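Local coordinates for protein-glutamine gamma-glutamyltransferase (Pseudomonas aeruginosa PAO1, PDB 6G4H) that cross-links proteins by joining glutamine side chains to lysine amines with release of ammonia, and is critical for the viability of the bacterium, at residues S40-D45 against G83-Q88; G241-Y246 against A286-E291. All blocks are in the same frame, centred on the assembly; numbering follows the deposited sequence. Where two conformers were deposited one is given.

In the fold
This chain is part of the periplasmic portion of TgpA, which holds the transglutaminase activity. Starting near the N terminus, strand 40-41 runs into helix 43-50, and contact 1 closes a loop of 37 residues when strand 86-87 returns to pair antiparallel with it. Contact 2 opens at the start of helix 243-256 and closes on strand 286-294 after 39 intervening residues, joining helix to strand. The two loops follow in series, neither nested nor crossed, but they touch in space, their centres about 11 Å apart. P43 of contact 1 packs on F242, A244 and H245 of contact 2, and M41 meets A288. The N-terminal segment is thereby tied to the transglutaminase-like core, beside its probable nucleophile.

Contact 1 (S40-D45 against G83-Q88); sequences SMAPGD and GRRWAQ
R85 reaches across to S40, A42 and D45 beside a short antiparallel pairing of strands 40-41 and 86-87. In the S40 conformer given, one of two, R85 NE donates to S40 OG (3.2 Å), an oxygen in the guanidinium plane; this bond is less certain than the salt bridge that R85 NH2 forms with D45 OD2 (3.1 Å). A42 CB sits over one face, 3.5 Å from NH1 of R85. The carboxylate and guanidinium planes are turned 62° apart. Bends at chi2 (-143°) and chi3 (-80°) turn the R85 guanidinium over A42 CB and up to the D45 carboxylate.

The backbones are held by two bonds of the M41-W86 pair: M41 N to W86 O (2.8 Å) and W86 N to M41 O (3.2 Å). On the face carrying M41 and W86, the methionine methyl CE meets indole CD1 of W86 at 4.3 Å. Both side chains also pack on M78 and V263, and M41 touches A244 while W86 lies on A251 and R255, so this face meets helix 243-256. D45 OD2 is also fixed from its own segment: the N-H of the N-cap residue A42 reaches its anti lone pair, 3.0 Å from A42 N.

Contact 2 (G241-Y246 against A286-E291); sequences GFCAHY and AHAWVE. With EMC (ethyl mercury ion), chain F; PO4 (phosphate ion), chain B.
The imidazole of H287 meets phosphate at its edge: ND1 donates to O2 of the ion (2.6 Å, 160° at the hydrogen), with that oxygen in the ring plane. C243 approaches the same ring obliquely, its CB 3.5 Å from H287 ND1 and its SG 4.6 Å from the ring centroid, 48° off the normal. The H287 side chain leaves the strand with CG anti to the backbone N (chi1 -168°), and although CB points away from the helix, the ring swings back to C243. Among the flat groups of segment 241-246, F242 carries H245 CE1 over one face, and H245 in turn carries G241 CA over one of its own.

C243 opens helix 243-256 with F242 as N-cap, and H287 lies on strand 286-294; with D303, which accepts a bond from H287 NE2, they form the Cys-His-Asp catalytic triad of the transglutaminase-like superfamily, assigned here by similarity. In this crystal C243 SG binds the mercury of an ethyl mercury ion (2.3 Å). The mercury is also bound by phosphate O2 (2.6 Å), so one oxygen bridges the metal and H287. Y219 and R312 hold the phosphate from outside the two segments. C243 SG also lies 3.6 Å from A288 N, and A244 CA packs on A288 CB at 4.2 Å.

Contact 1 (S40-D45 against G83-Q88)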
loop_
_atom_site.group_PDB
_atom_site.type_symbol
_atom_site.label_atom_id
_atom_site.label_comp_id
_atom_site.label_asym_id
_atom_site.label_seq_id
_atom_site.Cartn_x
_atom_site.Cartn_y
_atom_site.Cartn_z
ATOM N N SER A 40 10.120 -2.366 -7.399
ATOM C CA SER A 40 9.368 -3.546 -7.762
ATOM C C SER A 40 9.061 -4.340 -6.474
ATOM O O SER A 40 9.738 -4.208 -5.445
ATOM C CB SER A 40 10.208 -4.359 -8.759
ATOM O OG SER A 40 9.434 -4.889 -9.822
ATOM N N MET A 41 8.042 -5.146 -6.514
ATOM C CA MET A 41 7.694 -5.971 -5.374
ATOM C C MET A 41 7.287 -7.292 -5.946
ATOM O O MET A 41 6.365 -7.371 -6.776
ATOM C CB MET A 41 6.502 -5.414 -4.586
ATOM C CG MET A 41 6.000 -6.361 -3.504
ATOM S SD MET A 41 4.451 -5.830 -2.747
ATOM C CE MET A 41 3.216 -6.631 -3.800
ATOM N N ALA A 42 7.995 -8.314 -5.523
ATOM C CA ALA A 42 7.460 -9.649 -5.523
ATOM C C ALA A 42 7.473 -10.038 -4.043
ATOM O O ALA A 42 8.250 -9.487 -3.260
ATOM C CB ALA A 42 8.351 -10.578 -6.341
ATOM N N PRO A 43 6.636 -11.002 -3.657
ATOM C CA PRO A 43 6.574 -11.400 -2.247
ATOM C C PRO A 43 7.929 -11.710 -1.596
ATOM O O PRO A 43 8.158 -11.374 -0.452
ATOM C CB PRO A 43 5.678 -12.650 -2.282
ATOM C CG PRO A 43 4.803 -12.417 -3.494
ATOM C CD PRO A 43 5.732 -11.802 -4.502
ATOM N N GLY A 44 8.819 -12.372 -2.308
ATOM C CA GLY A 44 10.123 -12.704 -1.777
ATOM C C GLY A 44 10.915 -11.513 -1.221
ATOM O O GLY A 44 11.701 -11.656 -0.258
ATOM N N ASP A 45 10.722 -10.345 -1.815
ATOM C CA ASP A 45 11.447 -9.135 -1.396
ATOM C C ASP A 45 10.904 -8.663 -0.064
ATOM O O ASP A 45 11.668 -8.294 0.838
ATOM C CB ASP A 45 11.250 -8.038 -2.437
ATOM C CG ASP A 45 11.712 -8.484 -3.837
ATOM O OD1 ASP A 45 12.907 -8.855 -3.945
ATOM O OD2 ASP A 45 10.886 -8.487 -4.793
ATOM N N GLY A 83 2.273 -9.682 -14.658
ATOM C CA GLY A 83 2.104 -11.120 -14.568
ATOM C C GLY A 83 2.878 -11.713 -13.410
ATOM O O GLY A 83 2.454 -12.702 -12.818
ATOM N N ARG A 84 4.022 -11.133 -13.068
ATOM C CA ARG A 84 4.881 -11.743 -12.044
ATOM C C ARG A 84 5.011 -10.774 -10.880
ATOM O O ARG A 84 5.022 -11.189 -9.756
ATOM C CB ARG A 84 6.301 -12.081 -12.572
ATOM C CG ARG A 84 6.439 -12.824 -13.921
ATOM C CD ARG A 84 7.800 -12.584 -14.627
ATOM N NE ARG A 84 8.142 -11.143 -14.757
ATOM C CZ ARG A 84 9.092 -10.480 -14.068
ATOM N NH1 ARG A 84 9.878 -11.097 -13.190
ATOM N NH2 ARG A 84 9.263 -9.173 -14.256
ATOM N N ARG A 85 5.184 -9.482 -11.136
ATOM C CA ARG A 85 5.306 -8.584 -10.031
ATOM C C ARG A 85 4.667 -7.236 -10.278
ATOM O O ARG A 85 4.357 -6.883 -11.426
ATOM C CB ARG A 85 6.754 -8.437 -9.658
ATOM C CG ARG A 85 7.645 -7.909 -10.729
ATOM C CD ARG A 85 9.013 -8.608 -10.661
ATOM N NE ARG A 85 9.813 -8.011 -9.605
ATOM C CZ ARG A 85 10.606 -8.666 -8.757
ATOM N NH1 ARG A 85 10.779 -9.989 -8.832
ATOM N NH2 ARG A 85 11.227 -7.977 -7.811
ATOM N N TRP A 86 4.435 -6.534 -9.179
ATOM C CA TRP A 86 3.953 -5.144 -9.193
ATOM C C TRP A 86 5.152 -4.229 -9.204
ATOM O O TRP A 86 6.137 -4.496 -8.519
ATOM C CB TRP A 86 3.042 -4.858 -7.973
ATOM C CG TRP A 86 1.753 -5.579 -8.102
ATOM C CD1 TRP A 86 1.493 -6.874 -7.749
ATOM C CD2 TRP A 86 0.550 -5.078 -8.658
ATOM N NE1 TRP A 86 0.190 -7.191 -8.033
ATOM C CE2 TRP A 86 -0.406 -6.116 -8.611
ATOM C CE3 TRP A 86 0.164 -3.854 -9.170
ATOM C CZ2 TRP A 86 -1.696 -5.962 -9.072
ATOM C CZ3 TRP A 86 -1.134 -3.703 -9.637
ATOM C CH2 TRP A 86 -2.050 -4.752 -9.572
ATOM N N ALA A 87 5.087 -3.166 -9.995
ATOM C CA ALA A 87 6.192 -2.237 -10.104
ATOM C C ALA A 87 5.716 -0.810 -10.198
ATOM O O ALA A 87 4.592 -0.517 -10.611
ATOM C CB ALA A 87 7.087 -2.584 -11.302
ATOM N N GLN A 88 6.597 0.087 -9.787
ATOM C CA GLN A 88 6.375 1.508 -9.869
ATOM C C GLN A 88 6.281 1.942 -11.333
ATOM O O GLN A 88 7.015 1.430 -12.164
ATOM C CB GLN A 88 7.525 2.273 -9.202
ATOM C CG GLN A 88 7.245 3.756 -9.084
ATOM C CD GLN A 88 8.337 4.541 -8.390
ATOM O OE1 GLN A 88 9.501 4.351 -8.698
ATOM N NE2 GLN A 88 7.962 5.431 -7.452
#

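Contact 2 (G241-Y246 against A286-E291)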
loop_
_atom_site.group_PDB
_atom_site.type_symbol
_atom_site.label_atom_id
_atom_site.label_comp_id
_atom_site.label_asym_id
_atom_site.label_seq_id
_atom_site.Cartn_x
_atom_site.Cartn_y
_atom_site.Cartn_z
ATOM N N GLY A 241 -0.477 -17.151 2.172
ATOM C CA GLY A 241 0.534 -16.154 1.808
ATOM C C GLY A 241 0.590 -15.068 2.857
ATOM O O GLY A 241 0.007 -15.186 3.928
ATOM N N PHE A 242 1.295 -13.989 2.533
ATOM C CA PHE A 242 1.422 -12.865 3.435
ATOM C C PHE A 242 0.982 -11.554 2.733
ATOM O O PHE A 242 0.295 -11.590 1.683
ATOM C CB PHE A 242 2.823 -12.879 4.097
ATOM C CG PHE A 242 3.959 -12.952 3.137
ATOM C CD1 PHE A 242 4.425 -11.816 2.543
ATOM C CD2 PHE A 242 4.558 -14.192 2.793
ATOM C CE1 PHE A 242 5.466 -11.882 1.644
ATOM C CE2 PHE A 242 5.625 -14.244 1.929
ATOM C CZ PHE A 242 6.063 -13.090 1.314
ATOM N N CYS A 243 1.240 -10.399 3.347
ATOM C CA CYS A 243 0.617 -9.175 2.899
ATOM C C CYS A 243 0.739 -8.940 1.382
ATOM O O CYS A 243 -0.198 -8.484 0.757
ATOM C CB CYS A 243 1.165 -7.974 3.657
ATOM S SG CYS A 243 2.904 -7.704 3.372
ATOM N N ALA A 244 1.863 -9.287 0.805
ATOM C CA ALA A 244 2.081 -9.039 -0.607
ATOM C C ALA A 244 1.144 -9.867 -1.499
ATOM O O ALA A 244 0.696 -9.388 -2.533
ATOM C CB ALA A 244 3.515 -9.360 -0.979
ATOM N N HIS A 245 0.890 -11.113 -1.107
ATOM C CA HIS A 245 -0.054 -11.970 -1.843
ATOM C C HIS A 245 -1.457 -11.407 -1.805
ATOM O O HIS A 245 -2.143 -11.341 -2.835
ATOM C CB HIS A 245 -0.089 -13.412 -1.261
ATOM C CG HIS A 245 1.222 -14.104 -1.313
ATOM N ND1 HIS A 245 2.215 -13.892 -0.368
ATOM C CD2 HIS A 245 1.724 -14.986 -2.208
ATOM C CE1 HIS A 245 3.269 -14.626 -0.686
ATOM N NE2 HIS A 245 2.999 -15.301 -1.792
ATOM N N TYR A 246 -1.920 -11.070 -0.609
ATOM C CA TYR A 246 -3.262 -10.541 -0.443
ATOM C C TYR A 246 -3.437 -9.194 -1.185
ATOM O O TYR A 246 -4.455 -8.981 -1.889
ATOM C CB TYR A 246 -3.646 -10.389 1.044
ATOM C CG TYR A 246 -3.840 -11.743 1.711
ATOM C CD1 TYR A 246 -5.040 -12.379 1.642
ATOM C CD2 TYR A 246 -2.795 -12.398 2.342
ATOM C CE1 TYR A 246 -5.248 -13.621 2.214
ATOM C CE2 TYR A 246 -2.984 -13.658 2.910
ATOM C CZ TYR A 246 -4.220 -14.258 2.841
ATOM O OH TYR A 246 -4.423 -15.497 3.379
ATOM N N ALA A 286 7.792 -3.868 7.202
ATOM C CA ALA A 286 7.381 -3.720 5.805
ATOM C C ALA A 286 6.021 -4.332 5.522
ATOM O O ALA A 286 5.688 -5.443 5.998
ATOM C CB ALA A 286 8.415 -4.342 4.907
ATOM N N HIS A 287 5.227 -3.641 4.702
ATOM C CA HIS A 287 3.860 -4.060 4.519
ATOM C C HIS A 287 3.343 -3.523 3.185
ATOM O O HIS A 287 3.818 -2.497 2.703
ATOM C CB HIS A 287 3.023 -3.532 5.714
ATOM C CG HIS A 287 1.641 -4.110 5.819
ATOM N ND1 HIS A 287 1.399 -5.435 6.125
ATOM C CD2 HIS A 287 0.421 -3.515 5.748
ATOM C CE1 HIS A 287 0.090 -5.638 6.154
ATOM N NE2 HIS A 287 -0.526 -4.487 5.961
ATOM N N ALA A 288 2.375 -4.233 2.626
ATOM C CA ALA A 288 1.732 -3.918 1.355
ATOM C C ALA A 288 0.229 -3.939 1.538
ATOM O O ALA A 288 -0.314 -4.752 2.292
ATOM C CB ALA A 288 2.186 -4.901 0.275
ATOM N N TRP A 289 -0.433 -2.968 0.950
ATOM C CA TRP A 289 -1.867 -2.887 0.954
ATOM C C TRP A 289 -2.394 -2.356 -0.402
ATOM O O TRP A 289 -1.645 -2.311 -1.381
ATOM C CB TRP A 289 -2.348 -2.086 2.160
ATOM C CG TRP A 289 -1.875 -0.642 2.296
ATOM C CD1 TRP A 289 -2.592 0.474 1.999
ATOM C CD2 TRP A 289 -0.629 -0.176 2.821
ATOM N NE1 TRP A 289 -1.880 1.585 2.267
ATOM C CE2 TRP A 289 -0.679 1.221 2.803
ATOM C CE3 TRP A 289 0.536 -0.800 3.265
ATOM C CZ2 TRP A 289 0.383 2.021 3.245
ATOM C CZ3 TRP A 289 1.602 0.002 3.737
ATOM C CH2 TRP A 289 1.494 1.405 3.727
ATOM N N VAL A 290 -3.659 -1.953 -0.425
ATOM C CA VAL A 290 -4.370 -1.613 -1.652
ATOM C C VAL A 290 -5.056 -0.277 -1.530
ATOM O O VAL A 290 -5.471 0.149 -0.436
ATOM C CB VAL A 290 -5.393 -2.715 -1.936
ATOM C CG1 VAL A 290 -6.150 -2.449 -3.217
ATOM C CG2 VAL A 290 -4.660 -4.030 -1.996
ATOM N N GLU A 291 -5.246 0.398 -2.665
ATOM C CA GLU A 291 -6.229 1.445 -2.720
ATOM C C GLU A 291 -6.944 1.384 -4.057
ATOM O O GLU A 291 -6.374 0.883 -5.017
ATOM C CB GLU A 291 -5.626 2.791 -2.479
ATOM C CG GLU A 291 -4.539 3.226 -3.415
ATOM C CD GLU A 291 -3.818 4.494 -2.950
ATOM O OE1 GLU A 291 -3.040 5.066 -3.744
ATOM O OE2 GLU A 291 -3.963 4.886 -1.777
HETATM HG HG EMC F . 4.265 -8.586 5.056
HETATM C C1 EMC F . 5.822 -9.978 6.014
HETATM C C2 EMC F . 7.132 -9.339 5.967
HETATM P P PO4 B . 2.591 -8.023 8.367
HETATM O O1 PO4 B . 3.665 -7.647 9.391
HETATM O O2 PO4 B . 2.890 -7.396 6.984
HETATM O O3 PO4 B . 1.264 -7.611 8.997
HETATM O O4 PO4 B . 2.538 -9.537 8.252
#